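Local coordinates for protein glucose-6-phosphate dehydrogenase (Trypanosoma cruzi, PDB 5AQ1) that oxidises glucose 6-phosphate with NADP+ as the hydride acceptor, yielding 6-phosphogluconolactone and NADPH in the first step of the pentose phosphate pathway, at residues B[212-217]-B[398-402]. Numbering follows the deposited sequence.
Sequences YLGKEM and IRAQP. With BG6 (6-O-phosphono-beta-D-glucopyranose), chain F.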
ATOM      1  N   TYR B 212      23.368  -3.978 -24.609  1.00 35.61           N
ATOM      2  CA  TYR B 212      22.092  -4.489 -24.104  1.00 35.71           C
ATOM      3  C   TYR B 212      21.036  -3.392 -23.949  1.00 34.63           C
ATOM      4  O   TYR B 212      19.840  -3.668 -24.060  1.00 33.56           O
ATOM      5  CB  TYR B 212      22.298  -5.266 -22.799  1.00 36.42           C
ATOM      6  CG  TYR B 212      22.596  -6.731 -23.033  1.00 38.06           C
ATOM      7  CD1 TYR B 212      23.446  -7.139 -24.064  1.00 38.70           C
ATOM      8  CD2 TYR B 212      22.024  -7.711 -22.235  1.00 39.16           C
ATOM      9  CE1 TYR B 212      23.712  -8.476 -24.288  1.00 39.60           C
ATOM     10  CE2 TYR B 212      22.293  -9.052 -22.449  1.00 40.75           C
ATOM     11  CZ  TYR B 212      23.132  -9.428 -23.480  1.00 40.36           C
ATOM     12  OH  TYR B 212      23.394 -10.760 -23.695  1.00 41.71           O
ATOM     13  N   LEU B 213      21.478  -2.151 -23.741  1.00 34.45           N
ATOM     14  CA  LEU B 213      20.571  -1.000 -23.669  1.00 34.36           C
ATOM     15  C   LEU B 213      19.931  -0.614 -25.010  1.00 34.39           C
ATOM     16  O   LEU B 213      19.093   0.288 -25.054  1.00 34.93           O
ATOM     17  CB  LEU B 213      21.298   0.216 -23.093  1.00 34.93           C
ATOM     18  CG  LEU B 213      21.837   0.100 -21.667  1.00 36.09           C
ATOM     19  CD1 LEU B 213      22.634   1.349 -21.318  1.00 36.22           C
ATOM     20  CD2 LEU B 213      20.704  -0.116 -20.670  1.00 36.16           C
ATOM     21  N   GLY B 214      20.328  -1.275 -26.095  1.00 34.91           N
ATOM     22  CA  GLY B 214      19.691  -1.086 -27.399  1.00 34.91           C
ATOM     23  C   GLY B 214      18.681  -2.163 -27.761  1.00 34.95           C
ATOM     24  O   GLY B 214      18.057  -2.099 -28.825  1.00 36.26           O
ATOM     25  N   LYS B 215      18.522  -3.158 -26.888  1.00 34.54           N
ATOM     26  CA  LYS B 215      17.602  -4.270 -27.135  1.00 34.53           C
ATOM     27  C   LYS B 215      16.175  -3.866 -26.786  1.00 34.66           C
ATOM     28  O   LYS B 215      15.939  -3.251 -25.746  1.00 35.94           O
ATOM     29  CB  LYS B 215      18.016  -5.507 -26.337  1.00 34.22           C
ATOM     30  CG  LYS B 215      19.331  -6.118 -26.787  1.00 34.62           C
ATOM     31  CD  LYS B 215      19.554  -7.491 -26.175  1.00 35.13           C
ATOM     32  CE  LYS B 215      20.931  -8.044 -26.517  1.00 35.53           C
ATOM     33  NZ  LYS B 215      21.059  -8.397 -27.956  1.00 35.92           N
ATOM     34  N   GLU B 216      15.235  -4.232 -27.655  1.00 34.88           N
ATOM     35  CA  GLU B 216      13.840  -3.796 -27.549  1.00 35.82           C
ATOM     36  C   GLU B 216      13.275  -3.917 -26.136  1.00 35.39           C
ATOM     37  O   GLU B 216      12.754  -2.948 -25.586  1.00 34.87           O
ATOM     38  CB  GLU B 216      12.963  -4.597 -28.517  1.00 37.36           C
ATOM     39  CG  GLU B 216      11.492  -4.205 -28.525  1.00 39.40           C
ATOM     40  CD  GLU B 216      11.257  -2.782 -28.994  1.00 41.41           C
ATOM     41  OE1 GLU B 216      11.950  -2.330 -29.936  1.00 43.69           O
ATOM     42  OE2 GLU B 216      10.367  -2.110 -28.427  1.00 44.55           O
ATOM     43  N   MET B 217      13.381  -5.103 -25.551  1.00 35.33           N
ATOM     44  CA  MET B 217      12.730  -5.378 -24.270  1.00 35.57           C
ATOM     45  C   MET B 217      13.445  -4.737 -23.081  1.00 34.50           C
ATOM     46  O   MET B 217      12.832  -4.529 -22.035  1.00 33.52           O
ATOM     47  CB  MET B 217      12.570  -6.888 -24.054  1.00 35.99           C
ATOM     48  CG  MET B 217      11.808  -7.607 -25.165  1.00 36.51           C
ATOM     49  SD  MET B 217      10.255  -6.830 -25.671  1.00 36.72           S
ATOM     50  CE  MET B 217       9.299  -6.984 -24.166  1.00 35.79           C
ATOM     51  N   ILE B 398       9.889 -10.928 -18.598  1.00 31.32           N
ATOM     52  CA  ILE B 398      10.319 -10.170 -19.767  1.00 31.39           C
ATOM     53  C   ILE B 398      11.453 -10.945 -20.427  1.00 31.78           C
ATOM     54  O   ILE B 398      12.517 -11.110 -19.830  1.00 32.48           O
ATOM     55  CB  ILE B 398      10.812  -8.762 -19.386  1.00 31.05           C
ATOM     56  CG1 ILE B 398       9.675  -7.948 -18.762  1.00 30.52           C
ATOM     57  CG2 ILE B 398      11.369  -8.034 -20.606  1.00 30.60           C
ATOM     58  CD1 ILE B 398      10.157  -6.821 -17.876  1.00 29.92           C
ATOM     59  N   ARG B 399      11.213 -11.442 -21.638  1.00 32.17           N
ATOM     60  CA  ARG B 399      12.228 -12.176 -22.398  1.00 33.21           C
ATOM     61  C   ARG B 399      12.741 -11.301 -23.538  1.00 32.27           C
ATOM     62  O   ARG B 399      11.998 -10.980 -24.458  1.00 31.87           O
ATOM     63  CB  ARG B 399      11.655 -13.486 -22.955  1.00 33.97           C
ATOM     64  CG  ARG B 399      12.709 -14.381 -23.586  1.00 34.82           C
ATOM     65  CD  ARG B 399      12.156 -15.727 -24.018  1.00 36.10           C
ATOM     66  NE  ARG B 399      11.171 -15.596 -25.091  1.00 37.72           N
ATOM     67  CZ  ARG B 399       9.939 -16.107 -25.080  1.00 38.43           C
ATOM     68  NH1 ARG B 399       9.490 -16.819 -24.051  1.00 38.25           N
ATOM     69  NH2 ARG B 399       9.140 -15.912 -26.127  1.00 39.32           N
ATOM     70  N   ALA B 400      14.007 -10.909 -23.462  1.00 31.87           N
ATOM     71  CA  ALA B 400      14.601 -10.038 -24.472  1.00 32.36           C
ATOM     72  C   ALA B 400      15.048 -10.822 -25.697  1.00 32.89           C
ATOM     73  O   ALA B 400      15.027 -10.298 -26.809  1.00 31.78           O
ATOM     74  CB  ALA B 400      15.768  -9.264 -23.882  1.00 31.91           C
ATOM     75  N   GLN B 401      15.471 -12.069 -25.483  1.00 34.62           N
ATOM     76  CA  GLN B 401      15.831 -12.969 -26.582  1.00 37.25           C
ATOM     77  C   GLN B 401      15.897 -14.424 -26.101  1.00 37.46           C
ATOM     78  O   GLN B 401      16.204 -14.668 -24.937  1.00 36.46           O
ATOM     79  CB  GLN B 401      17.184 -12.564 -27.184  1.00 38.89           C
ATOM     80  CG  GLN B 401      18.384 -12.896 -26.302  1.00 39.98           C
ATOM     81  CD  GLN B 401      19.575 -11.982 -26.525  1.00 41.16           C
ATOM     82  OE1 GLN B 401      19.488 -10.978 -27.238  1.00 40.97           O
ATOM     83  NE2 GLN B 401      20.700 -12.326 -25.904  1.00 41.62           N
ATOM     84  N   PRO B 402      15.611 -15.392 -26.972  1.00 38.78           N
ATOM     85  CA  PRO B 402      15.105 -15.161 -28.316  1.00 38.67           C
ATOM     86  C   PRO B 402      13.604 -14.920 -28.286  1.00 39.39           C
ATOM     87  O   PRO B 402      12.988 -15.007 -27.224  1.00 39.53           O
ATOM     88  CB  PRO B 402      15.398 -16.485 -29.013  1.00 39.35           C
ATOM     89  CG  PRO B 402      15.248 -17.495 -27.934  1.00 39.39           C
ATOM     90  CD  PRO B 402      15.761 -16.831 -26.686  1.00 39.07           C
TER
HETATM   91  C1  BG6 F 550      29.322  -9.322 -25.406  1.00 30.92           C
HETATM   92  C2  BG6 F 550      30.155 -10.267 -24.543  1.00 29.76           C
HETATM   93  O1  BG6 F 550      29.312  -8.007 -24.836  1.00 31.30           O
HETATM   94  O5  BG6 F 550      27.978  -9.806 -25.490  1.00 31.60           O
HETATM   95  C3  BG6 F 550      30.099 -11.669 -25.127  1.00 30.10           C
HETATM   96  O2  BG6 F 550      31.511  -9.815 -24.472  1.00 29.50           O
HETATM   97  C4  BG6 F 550      28.643 -12.096 -25.222  1.00 31.47           C
HETATM   98  O3  BG6 F 550      30.828 -12.604 -24.325  1.00 29.87           O
HETATM   99  C5  BG6 F 550      27.879 -11.103 -26.087  1.00 32.13           C
HETATM  100  O4  BG6 F 550      28.568 -13.413 -25.769  1.00 32.49           O
HETATM  101  C6  BG6 F 550      26.415 -11.508 -26.237  1.00 32.94           C
HETATM  102  O6  BG6 F 550      25.671 -10.476 -26.885  1.00 33.63           O
HETATM  103  P   BG6 F 550      24.204 -10.786 -27.468  1.00 34.65           P
HETATM  104  O1P BG6 F 550      23.434 -11.348 -26.296  1.00 37.93           O
HETATM  105  O2P BG6 F 550      23.688  -9.449 -27.921  1.00 37.03           O
HETATM  106  O3P BG6 F 550      24.470 -11.771 -28.581  1.00 38.15           O
HETATM  107  O   HOH W   1      14.899  -7.526 -26.731  1.00 25.36           O
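Lys215 and Gln401 bond to each other and to the phosphate of the bound sugar. Lys215 NZ donates to Gln401 OE1 at 3.1 Å, in the carbonyl plane and on a lone pair. The same NZ reaches BG6 O2P at 2.8 Å. The lysine chain runs extended as far as CE and turns only at its last bond (chi4 -69°), which swings NZ between amide and phosphate. Gln401 is straight beyond CG, and with OE1 given to the lysine its NE2 faces the ligand, donating to BG6 O1P at 2.9 Å with an N-H...O angle of 158°. Tyr212 comes in across this amide at about a right angle, its ring plane turned 72° from the amide plane. Its OH makes a weak hydrogen bond of 2.7 Å to BG6 O1P, so that oxygen has both Tyr212 and Gln401 as donors. Lys215 CE lies 3.5 Å above the tyrosine ring, offset toward the rim, while His273 stacks on the same ring.

Farther from the sugar the contact turns apolar. Met217, at the start of helix 216-219, sets its CB 3.8 Å from Ile398 CG2 and also against the methyl of Ala400, and Met406 of the next strand packs on both Met217 and Ile398. One water links Met217 N to Ala400 O. Ala400 and Gln401 form a classic beta bulge opposite Leu374, at the end of strand 395-401.

The coenzyme-binding region and the C-terminal domain thus each contribute to the phosphate end of the substrate pocket. Bonding to Lys215 would favour the amide orientation that presents NE2 to the phosphate, so the lysine binds one phosphate oxygen itself and helps to fix the amide that binds another.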